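PDB 7LT2: cyclic GMP-AMP synthase-like receptor from Tribolium castaneum, which senses double-stranded RNA and, in innate immunity, joins ATP and GTP into the cyclic dinucleotide 2',3'-cGAMP. Local coordinates for residues L87-L98 with F200-Y210; L264-T272 with K363-Y371. All coordinates share one frame; numbering follows the deposited sequence.

Contact 1: L87-L98 with F200-Y210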
loop_
_atom_site.group_PDB
_atom_site.type_symbol
_atom_site.label_atom_id
_atom_site.label_comp_id
_atom_site.label_asym_id
_atom_site.label_seq_id
_atom_site.Cartn_x
_atom_site.Cartn_y
_atom_site.Cartn_z
ATOM N N LEU A 87 -12.043 -18.322 -8.282
ATOM C CA LEU A 87 -12.112 -17.366 -7.186
ATOM C C LEU A 87 -13.563 -17.237 -6.744
ATOM O O LEU A 87 -14.447 -16.988 -7.570
ATOM C CB LEU A 87 -11.547 -16.016 -7.632
ATOM C CG LEU A 87 -11.321 -14.873 -6.642
ATOM C CD1 LEU A 87 -10.253 -13.945 -7.190
ATOM C CD2 LEU A 87 -12.602 -14.097 -6.392
ATOM N N ASN A 88 -13.810 -17.414 -5.449
ATOM C CA ASN A 88 -15.159 -17.318 -4.912
ATOM C C ASN A 88 -15.202 -16.298 -3.785
ATOM O O ASN A 88 -14.318 -16.269 -2.922
ATOM C CB ASN A 88 -15.659 -18.678 -4.417
ATOM C CG ASN A 88 -15.936 -19.647 -5.556
ATOM O OD1 ASN A 88 -16.581 -19.294 -6.544
ATOM N ND2 ASN A 88 -15.440 -20.873 -5.427
ATOM N N GLU A 89 -16.238 -15.463 -3.804
ATOM C CA GLU A 89 -16.463 -14.517 -2.722
ATOM C C GLU A 89 -16.770 -15.269 -1.433
ATOM O O GLU A 89 -17.642 -16.141 -1.408
ATOM C CB GLU A 89 -17.617 -13.582 -3.084
ATOM C CG GLU A 89 -17.437 -12.813 -4.401
ATOM C CD GLU A 89 -17.920 -13.580 -5.626
ATOM O OE1 GLU A 89 -18.124 -14.812 -5.529
ATOM O OE2 GLU A 89 -18.100 -12.945 -6.689
ATOM N N SER A 90 -16.051 -14.935 -0.362
ATOM C CA SER A 90 -16.183 -15.661 0.894
ATOM C C SER A 90 -17.320 -15.086 1.739
ATOM O O SER A 90 -17.935 -14.069 1.402
ATOM C CB SER A 90 -14.870 -15.634 1.676
ATOM O OG SER A 90 -14.773 -14.466 2.479
ATOM N N ASN A 91 -17.596 -15.744 2.868
ATOM C CA ASN A 91 -18.631 -15.301 3.794
ATOM C C ASN A 91 -18.185 -14.145 4.685
ATOM O O ASN A 91 -18.930 -13.764 5.596
ATOM C CB ASN A 91 -19.106 -16.477 4.657
ATOM C CG ASN A 91 -17.956 -17.273 5.253
ATOM O OD1 ASN A 91 -16.812 -16.817 5.278
ATOM N ND2 ASN A 91 -18.259 -18.474 5.737
ATOM N N VAL A 92 -17.002 -13.587 4.453
ATOM C CA VAL A 92 -16.543 -12.380 5.126
ATOM C C VAL A 92 -16.345 -11.311 4.054
ATOM O O VAL A 92 -15.482 -11.466 3.186
ATOM C CB VAL A 92 -15.242 -12.605 5.912
ATOM C CG1 VAL A 92 -14.813 -11.314 6.601
ATOM C CG2 VAL A 92 -15.419 -13.730 6.927
ATOM N N PRO A 93 -17.119 -10.225 4.066
ATOM C CA PRO A 93 -17.031 -9.240 2.977
ATOM C C PRO A 93 -15.618 -8.699 2.813
ATOM O O PRO A 93 -14.957 -8.327 3.785
ATOM C CB PRO A 93 -18.011 -8.143 3.412
ATOM C CG PRO A 93 -18.985 -8.847 4.301
ATOM C CD PRO A 93 -18.192 -9.903 5.023
ATOM N N GLY A 94 -15.155 -8.666 1.561
ATOM C CA GLY A 94 -13.822 -8.212 1.231
ATOM C C GLY A 94 -12.799 -9.315 1.065
ATOM O O GLY A 94 -11.693 -9.043 0.577
ATOM N N PHE A 95 -13.136 -10.548 1.438
ATOM C CA PHE A 95 -12.209 -11.667 1.380
ATOM C C PHE A 95 -12.743 -12.745 0.449
ATOM O O PHE A 95 -13.955 -12.897 0.277
ATOM C CB PHE A 95 -11.962 -12.247 2.779
ATOM C CG PHE A 95 -11.299 -11.279 3.712
ATOM C CD1 PHE A 95 -12.050 -10.351 4.413
ATOM C CD2 PHE A 95 -9.923 -11.282 3.871
ATOM C CE1 PHE A 95 -11.443 -9.447 5.264
ATOM C CE2 PHE A 95 -9.311 -10.383 4.724
ATOM C CZ PHE A 95 -10.073 -9.463 5.419
ATOM N N VAL A 96 -11.820 -13.494 -0.151
ATOM C CA VAL A 96 -12.164 -14.494 -1.151
ATOM C C VAL A 96 -11.436 -15.796 -0.845
ATOM O O VAL A 96 -10.444 -15.831 -0.112
ATOM C CB VAL A 96 -11.825 -14.022 -2.581
ATOM C CG1 VAL A 96 -12.575 -12.730 -2.918
ATOM C CG2 VAL A 96 -10.322 -13.830 -2.734
ATOM N N TRP A 97 -11.957 -16.876 -1.420
ATOM C CA TRP A 97 -11.282 -18.162 -1.466
ATOM C C TRP A 97 -10.838 -18.439 -2.896
ATOM O O TRP A 97 -11.441 -17.947 -3.855
ATOM C CB TRP A 97 -12.194 -19.294 -0.979
ATOM C CG TRP A 97 -12.530 -19.231 0.478
ATOM C CD1 TRP A 97 -12.073 -18.328 1.389
ATOM C CD2 TRP A 97 -13.399 -20.119 1.193
ATOM N NE1 TRP A 97 -12.602 -18.598 2.629
ATOM C CE2 TRP A 97 -13.420 -19.691 2.535
ATOM C CE3 TRP A 97 -14.162 -21.234 0.829
ATOM C CZ2 TRP A 97 -14.174 -20.338 3.515
ATOM C CZ3 TRP A 97 -14.911 -21.876 1.805
ATOM C CH2 TRP A 97 -14.911 -21.425 3.129
ATOM N N LEU A 98 -9.779 -19.231 -3.033
ATOM C CA LEU A 98 -9.232 -19.564 -4.343
ATOM C C LEU A 98 -8.926 -21.052 -4.363
ATOM O O LEU A 98 -8.110 -21.527 -3.571
ATOM C CB LEU A 98 -7.973 -18.738 -4.638
ATOM C CG LEU A 98 -7.451 -18.606 -6.078
ATOM C CD1 LEU A 98 -6.790 -19.880 -6.576
ATOM C CD2 LEU A 98 -8.554 -18.176 -7.035
ATOM N N PHE A 200 -4.607 -12.147 -11.156
ATOM C CA PHE A 200 -5.624 -12.745 -12.012
ATOM C C PHE A 200 -6.059 -11.758 -13.083
ATOM O O PHE A 200 -5.892 -10.544 -12.943
ATOM C CB PHE A 200 -6.832 -13.194 -11.193
ATOM C CG PHE A 200 -6.485 -14.180 -10.128
ATOM C CD1 PHE A 200 -6.417 -15.526 -10.418
ATOM C CD2 PHE A 200 -6.192 -13.756 -8.843
ATOM C CE1 PHE A 200 -6.083 -16.441 -9.440
ATOM C CE2 PHE A 200 -5.858 -14.665 -7.864
ATOM C CZ PHE A 200 -5.802 -16.006 -8.161
ATOM N N SER A 201 -6.619 -12.299 -14.164
ATOM C CA SER A 201 -7.107 -11.508 -15.282
ATOM C C SER A 201 -8.534 -11.037 -15.022
ATOM O O SER A 201 -9.202 -11.462 -14.074
ATOM C CB SER A 201 -7.049 -12.310 -16.587
ATOM O OG SER A 201 -8.030 -13.336 -16.594
ATOM N N GLY A 202 -9.005 -10.157 -15.906
ATOM C CA GLY A 202 -10.278 -9.491 -15.689
ATOM C C GLY A 202 -11.457 -10.433 -15.559
ATOM O O GLY A 202 -12.431 -10.115 -14.874
ATOM N N ASP A 203 -11.383 -11.606 -16.197
ATOM C CA ASP A 203 -12.484 -12.564 -16.148
ATOM C C ASP A 203 -12.781 -13.046 -14.735
ATOM O O ASP A 203 -13.911 -13.461 -14.461
ATOM C CB ASP A 203 -12.173 -13.772 -17.035
ATOM C CG ASP A 203 -11.926 -13.386 -18.478
ATOM O OD1 ASP A 203 -12.451 -12.339 -18.908
ATOM O OD2 ASP A 203 -11.212 -14.133 -19.178
ATOM N N LYS A 204 -11.800 -13.008 -13.838
ATOM C CA LYS A 204 -11.961 -13.520 -12.486
ATOM C C LYS A 204 -12.416 -12.452 -11.499
ATOM O O LYS A 204 -12.550 -12.753 -10.308
ATOM C CB LYS A 204 -10.647 -14.144 -12.002
ATOM C CG LYS A 204 -10.002 -15.086 -13.013
ATOM C CD LYS A 204 -10.969 -16.169 -13.467
ATOM C CE LYS A 204 -10.452 -16.885 -14.708
ATOM N NZ LYS A 204 -11.411 -17.909 -15.202
ATOM N N TRP A 205 -12.657 -11.230 -11.967
ATOM C CA TRP A 205 -13.046 -10.137 -11.083
ATOM C C TRP A 205 -14.335 -10.493 -10.343
ATOM O O TRP A 205 -15.309 -10.919 -10.978
ATOM C CB TRP A 205 -13.229 -8.858 -11.902
ATOM C CG TRP A 205 -13.411 -7.594 -11.100
ATOM C CD1 TRP A 205 -14.536 -7.199 -10.435
ATOM C CD2 TRP A 205 -12.449 -6.546 -10.917
ATOM N NE1 TRP A 205 -14.326 -5.981 -9.831
ATOM C CE2 TRP A 205 -13.053 -5.559 -10.112
ATOM C CE3 TRP A 205 -11.133 -6.352 -11.347
ATOM C CZ2 TRP A 205 -12.389 -4.392 -9.730
ATOM C CZ3 TRP A 205 -10.472 -5.191 -10.964
ATOM C CH2 TRP A 205 -11.103 -4.226 -10.170
ATOM N N PRO A 206 -14.384 -10.335 -9.019
ATOM C CA PRO A 206 -15.573 -10.766 -8.264
ATOM C C PRO A 206 -16.780 -9.890 -8.563
ATOM O O PRO A 206 -16.661 -8.672 -8.724
ATOM C CB PRO A 206 -15.131 -10.629 -6.800
ATOM C CG PRO A 206 -14.053 -9.587 -6.832
ATOM C CD PRO A 206 -13.331 -9.797 -8.141
ATOM N N ILE A 207 -17.958 -10.519 -8.632
ATOM C CA ILE A 207 -19.174 -9.779 -8.971
ATOM C C ILE A 207 -20.172 -9.758 -7.816
ATOM O O ILE A 207 -20.958 -8.812 -7.688
ATOM C CB ILE A 207 -19.839 -10.340 -10.244
ATOM C CG1 ILE A 207 -20.313 -11.776 -10.035
ATOM C CG2 ILE A 207 -18.894 -10.255 -11.438
ATOM C CD1 ILE A 207 -21.101 -12.328 -11.206
ATOM N N ASN A 208 -20.160 -10.783 -6.967
ATOM C CA ASN A 208 -21.201 -10.927 -5.946
ATOM C C ASN A 208 -20.932 -9.954 -4.804
ATOM O O ASN A 208 -20.203 -10.255 -3.859
ATOM C CB ASN A 208 -21.269 -12.363 -5.439
ATOM C CG ASN A 208 -22.470 -12.607 -4.548
ATOM O OD1 ASN A 208 -23.349 -11.753 -4.424
ATOM N ND2 ASN A 208 -22.520 -13.781 -3.929
ATOM N N GLY A 209 -21.553 -8.776 -4.884
ATOM C CA GLY A 209 -21.399 -7.754 -3.869
ATOM C C GLY A 209 -20.195 -6.857 -4.038
ATOM O O GLY A 209 -19.890 -6.078 -3.128
ATOM N N TYR A 210 -19.506 -6.930 -5.172
ATOM C CA TYR A 210 -18.290 -6.165 -5.400
ATOM C C TYR A 210 -18.491 -5.142 -6.509
ATOM O O TYR A 210 -19.248 -5.364 -7.459
ATOM C CB TYR A 210 -17.118 -7.088 -5.756
ATOM C CG TYR A 210 -16.556 -7.823 -4.558
ATOM C CD1 TYR A 210 -17.114 -9.022 -4.131
ATOM C CD2 TYR A 210 -15.480 -7.311 -3.847
ATOM C CE1 TYR A 210 -16.608 -9.691 -3.032
ATOM C CE2 TYR A 210 -14.970 -7.972 -2.747
ATOM C CZ TYR A 210 -15.535 -9.163 -2.345
ATOM O OH TYR A 210 -15.027 -9.827 -1.249
HETATM O O HOH W 1 -14.496 -14.700 -9.831
HETATM O O HOH W 2 -20.463 -15.816 -4.755
HETATM O O HOH W 3 -17.555 -11.518 0.187
#
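E89 reaches across to the 200-210 loop, where a single carboxylate oxygen serves two backbone amides, a common way for an acidic side chain to satisfy the N-H groups of an irregular loop. N208 N donates to E89 OE2 at 3.0 Å in a nearly straight bond (166°), coming from above the carboxylate plane. I207 N, 3.1 Å from the same OE2, arrives nearly along the C-O axis but in a more bent bond (140°). The bend of the E89 chain at chi2 (87°) swings the carboxylate over to these amides. A water bridges E89 OE1 to N208 ND2, and another spans L87 O and K204 O. At the far end, Y210 OH takes a weak bond from G94 N at 3.0 Å. The loop following strand 188-200 thus packs against the hairpin of strands 85-89 and 95-100, which turns through a type II turn at V92-F95 and belongs to the nucleotidyltransferase sheet; F95 adjoins S241, which probably contributes to the GTP site. Among the apolar contacts, E89 and Y210 slide past each other in opposite directions, CG 3.5 Å from CE1, while P206 of the same loop lies over one face of the Y210 ring. Farther along, L98 CD2 meets F200 CZ at 3.7 Å, and L87 CD2 packs more loosely against P206 CB (4.3 Å).

Contact 2: L264-T272 with K363-Y371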
loop_
_atom_site.group_PDB
_atom_site.type_symbol
_atom_site.label_atom_id
_atom_site.label_comp_id
_atom_site.label_asym_id
_atom_site.label_seq_id
_atom_site.Cartn_x
_atom_site.Cartn_y
_atom_site.Cartn_z
ATOM N N LEU A 264 -3.045 16.777 3.718
ATOM C CA LEU A 264 -3.392 17.741 4.761
ATOM C C LEU A 264 -4.319 17.113 5.792
ATOM O O LEU A 264 -4.139 17.306 6.998
ATOM C CB LEU A 264 -4.045 18.982 4.143
ATOM C CG LEU A 264 -3.151 19.879 3.287
ATOM C CD1 LEU A 264 -3.992 20.806 2.418
ATOM C CD2 LEU A 264 -2.218 20.686 4.166
ATOM N N ILE A 265 -5.315 16.349 5.334
ATOM C CA ILE A 265 -6.213 15.678 6.268
ATOM C C ILE A 265 -5.477 14.580 7.030
ATOM O O ILE A 265 -5.672 14.415 8.241
ATOM C CB ILE A 265 -7.452 15.141 5.527
ATOM C CG1 ILE A 265 -8.298 16.314 5.016
ATOM C CG2 ILE A 265 -8.270 14.222 6.433
ATOM C CD1 ILE A 265 -9.500 15.902 4.191
ATOM N N LYS A 266 -4.603 13.828 6.349
ATOM C CA LYS A 266 -3.825 12.807 7.054
ATOM C C LYS A 266 -2.908 13.434 8.098
ATOM O O LYS A 266 -2.695 12.858 9.172
ATOM C CB LYS A 266 -3.010 11.965 6.063
ATOM C CG LYS A 266 -3.836 10.969 5.261
ATOM C CD LYS A 266 -2.992 10.247 4.211
ATOM C CE LYS A 266 -1.921 9.384 4.849
ATOM N NZ LYS A 266 -1.231 8.484 3.866
ATOM N N LYS A 267 -2.353 14.614 7.802
ATOM C CA LYS A 267 -1.530 15.306 8.789
ATOM C C LYS A 267 -2.357 15.688 10.006
ATOM O O LYS A 267 -1.910 15.528 11.148
ATOM C CB LYS A 267 -0.891 16.547 8.160
ATOM C CG LYS A 267 0.075 17.317 9.070
ATOM C CD LYS A 267 1.349 16.526 9.316
ATOM C CE LYS A 267 2.446 17.378 9.951
ATOM N NZ LYS A 267 2.026 17.889 11.276
ATOM N N LEU A 268 -3.576 16.185 9.775
ATOM C CA LEU A 268 -4.491 16.478 10.873
ATOM C C LEU A 268 -4.814 15.221 11.669
ATOM O O LEU A 268 -4.874 15.255 12.906
ATOM C CB LEU A 268 -5.769 17.105 10.316
ATOM C CG LEU A 268 -6.853 17.541 11.302
ATOM C CD1 LEU A 268 -6.317 18.611 12.242
ATOM C CD2 LEU A 268 -8.086 18.040 10.553
ATOM N N LYS A 269 -5.022 14.102 10.974
ATOM C CA LYS A 269 -5.307 12.837 11.643
ATOM C C LYS A 269 -4.146 12.407 12.528
ATOM O O LYS A 269 -4.350 11.959 13.665
ATOM C CB LYS A 269 -5.626 11.764 10.592
ATOM C CG LYS A 269 -5.950 10.381 11.155
ATOM C CD LYS A 269 -4.723 9.470 11.215
ATOM C CE LYS A 269 -4.270 9.041 9.824
ATOM N NZ LYS A 269 -3.148 8.064 9.889
ATOM N N GLU A 270 -2.916 12.531 12.023
ATOM C CA GLU A 270 -1.745 12.148 12.804
ATOM C C GLU A 270 -1.635 12.962 14.081
ATOM O O GLU A 270 -1.191 12.446 15.113
ATOM C CB GLU A 270 -0.471 12.325 11.980
ATOM C CG GLU A 270 -0.261 11.299 10.897
ATOM C CD GLU A 270 1.051 11.521 10.163
ATOM O OE1 GLU A 270 1.927 12.233 10.702
ATOM O OE2 GLU A 270 1.205 10.991 9.045
ATOM N N LYS A 271 -2.033 14.228 14.038
ATOM C CA LYS A 271 -1.892 15.059 15.224
ATOM C C LYS A 271 -3.044 14.887 16.209
ATOM O O LYS A 271 -2.818 14.886 17.425
ATOM C CB LYS A 271 -1.759 16.531 14.824
ATOM C CG LYS A 271 -1.475 17.442 16.012
ATOM C CD LYS A 271 -1.289 18.879 15.584
ATOM C CE LYS A 271 -1.355 19.813 16.779
ATOM N NZ LYS A 271 -1.321 21.242 16.354
ATOM N N THR A 272 -4.277 14.734 15.723
ATOM C CA THR A 272 -5.438 14.807 16.600
ATOM C C THR A 272 -6.225 13.510 16.760
ATOM O O THR A 272 -6.905 13.358 17.780
ATOM C CB THR A 272 -6.402 15.910 16.126
ATOM O OG1 THR A 272 -6.930 15.578 14.838
ATOM C CG2 THR A 272 -5.675 17.254 16.032
ATOM N N LYS A 363 -2.031 26.035 12.737
ATOM C CA LYS A 363 -2.022 25.809 14.176
ATOM C C LYS A 363 -2.596 24.444 14.535
ATOM O O LYS A 363 -2.191 23.846 15.538
ATOM C CB LYS A 363 -2.804 26.917 14.882
ATOM C CG LYS A 363 -2.290 28.318 14.586
ATOM C CD LYS A 363 -3.220 29.369 15.174
ATOM C CE LYS A 363 -2.769 30.769 14.808
ATOM N NZ LYS A 363 -3.691 31.811 15.355
ATOM N N HIS A 364 -3.534 23.934 13.734
ATOM C CA HIS A 364 -4.110 22.619 13.981
ATOM C C HIS A 364 -3.334 21.499 13.308
ATOM O O HIS A 364 -3.315 20.375 13.820
ATOM C CB HIS A 364 -5.563 22.568 13.498
ATOM C CG HIS A 364 -6.488 23.460 14.263
ATOM N ND1 HIS A 364 -7.053 23.090 15.464
ATOM C CD2 HIS A 364 -6.955 24.702 13.993
ATOM C CE1 HIS A 364 -7.820 24.072 15.907
ATOM N NE2 HIS A 364 -7.779 25.060 15.032
ATOM N N LEU A 365 -2.705 21.776 12.166
ATOM C CA LEU A 365 -2.015 20.724 11.427
ATOM C C LEU A 365 -0.647 20.407 12.017
ATOM O O LEU A 365 -0.225 19.246 11.998
ATOM C CB LEU A 365 -1.868 21.127 9.957
ATOM C CG LEU A 365 -2.996 20.739 8.997
ATOM C CD1 LEU A 365 -4.362 21.137 9.535
ATOM C CD2 LEU A 365 -2.753 21.378 7.643
ATOM N N LEU A 366 0.047 21.406 12.549
ATOM C CA LEU A 366 1.426 21.256 12.983
ATOM C C LEU A 366 1.511 21.089 14.495
ATOM O O LEU A 366 0.721 21.661 15.250
ATOM C CB LEU A 366 2.259 22.467 12.551
ATOM C CG LEU A 366 2.257 22.764 11.050
ATOM C CD1 LEU A 366 3.156 23.946 10.722
ATOM C CD2 LEU A 366 2.681 21.527 10.260
ATOM N N THR A 367 2.477 20.283 14.929
ATOM C CA THR A 367 2.852 20.286 16.329
ATOM C C THR A 367 3.384 21.666 16.695
ATOM O O THR A 367 3.734 22.472 15.827
ATOM C CB THR A 367 3.910 19.218 16.612
ATOM O OG1 THR A 367 5.132 19.563 15.948
ATOM C CG2 THR A 367 3.444 17.857 16.104
ATOM N N LYS A 368 3.432 21.948 17.997
ATOM C CA LYS A 368 3.967 23.234 18.428
ATOM C C LYS A 368 5.412 23.393 17.978
ATOM O O LYS A 368 5.832 24.486 17.583
ATOM C CB LYS A 368 3.837 23.376 19.942
ATOM C CG LYS A 368 2.420 23.109 20.417
ATOM C CD LYS A 368 2.096 23.802 21.720
ATOM C CE LYS A 368 0.609 23.689 21.993
ATOM N NZ LYS A 368 0.234 24.459 23.191
ATOM N N GLU A 369 6.173 22.297 17.979
ATOM C CA GLU A 369 7.561 22.350 17.533
ATOM C C GLU A 369 7.651 22.603 16.033
ATOM O O GLU A 369 8.500 23.381 15.582
ATOM C CB GLU A 369 8.279 21.053 17.909
ATOM C CG GLU A 369 8.473 20.864 19.414
ATOM C CD GLU A 369 7.184 20.514 20.149
ATOM O OE1 GLU A 369 6.265 19.952 19.513
ATOM O OE2 GLU A 369 7.093 20.806 21.363
ATOM N N GLU A 370 6.787 21.955 15.243
ATOM C CA GLU A 370 6.733 22.247 13.813
ATOM C C GLU A 370 6.275 23.677 13.560
ATOM O O GLU A 370 6.775 24.346 12.648
ATOM C CB GLU A 370 5.798 21.266 13.103
ATOM C CG GLU A 370 6.363 19.874 12.872
ATOM C CD GLU A 370 5.292 18.897 12.435
ATOM O OE1 GLU A 370 4.111 19.145 12.755
ATOM O OE2 GLU A 370 5.624 17.892 11.768
ATOM N N TYR A 371 5.317 24.163 14.352
ATOM C CA TYR A 371 4.784 25.500 14.125
ATOM C C TYR A 371 5.846 26.571 14.339
ATOM O O TYR A 371 5.843 27.595 13.645
ATOM C CB TYR A 371 3.585 25.752 15.039
ATOM C CG TYR A 371 2.820 27.006 14.691
ATOM C CD1 TYR A 371 1.814 26.985 13.736
ATOM C CD2 TYR A 371 3.104 28.214 15.316
ATOM C CE1 TYR A 371 1.114 28.131 13.413
ATOM C CE2 TYR A 371 2.406 29.362 15.001
ATOM C CZ TYR A 371 1.412 29.314 14.048
ATOM O OH TYR A 371 0.715 30.458 13.729
#
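K267 brings its ammonium group to the junction between helices 361-365 and 368-375, where it holds two kinds of acceptor at once. NZ donates to L365 O at 2.7 Å, tilted 30° from the carbonyl plane, and forms a salt bridge with E370 OE1 at 2.8 Å, entering on the syn side of the carboxylate. CG stands anti to the backbone N (chi1 -176°), and bends at chi2 and chi4 then turn the chain tip onto this pair. E370 OE1 also accepts T367 N, on its anti side, at 2.9 Å; in return E370 N donates to T367 OG1 at 3.0 Å. These reciprocal bonds are a capping box, with T367 as N-cap of helix 368-375, so K267 grips the very carboxylate that closes the box: one lysine can join the end of one helix to the start of the next. One turn on, the extended K271 chain runs over the end of helix 361-365, bonding weakly through NZ to H364 O, although the exact position of its tip is doubtful.

Beneath the polar layer, L365 packs against helix 258-272. Its CD2 meets L264 CD2 at 3.6 Å, the two side chains crossing obliquely, and its CD1 lies 4.2 Å from CD1 of L268, whose side chain runs at about a right angle to it. On H364, NE2 bonds to D353 of helix 337-354.

The two lysines therefore meet carbonyls at the C-terminal end of helix 361-365, where the negative end of the helix dipole would probably add a modest attraction, and the buried K267 ammonium, paired with E370, probably stays charged.

Following the chain from its N terminus, contact 1 opens first: the hairpin of 85-89 and 95-100 is left behind, and about a hundred residues of mixed helix and strand pass before 200-210, running on from the end of strand 188-200, returns to it. That loop is complete before contact 2 begins at helix 258-272. A second excursion, of about ninety residues rich in helix and without strands, is closed by 363-371. The two loops follow in series, neither nesting nor crossing. Contact 1 ties together parts of the nucleotidyltransferase domain, whereas contact 2 fastens helix 258-272, in the HhH/H2TH-like part, to helices 361-365 and 368-375 further along the chain. The centres of the two contacts lie about 38 Å apart, on opposite sides of the chain's centre.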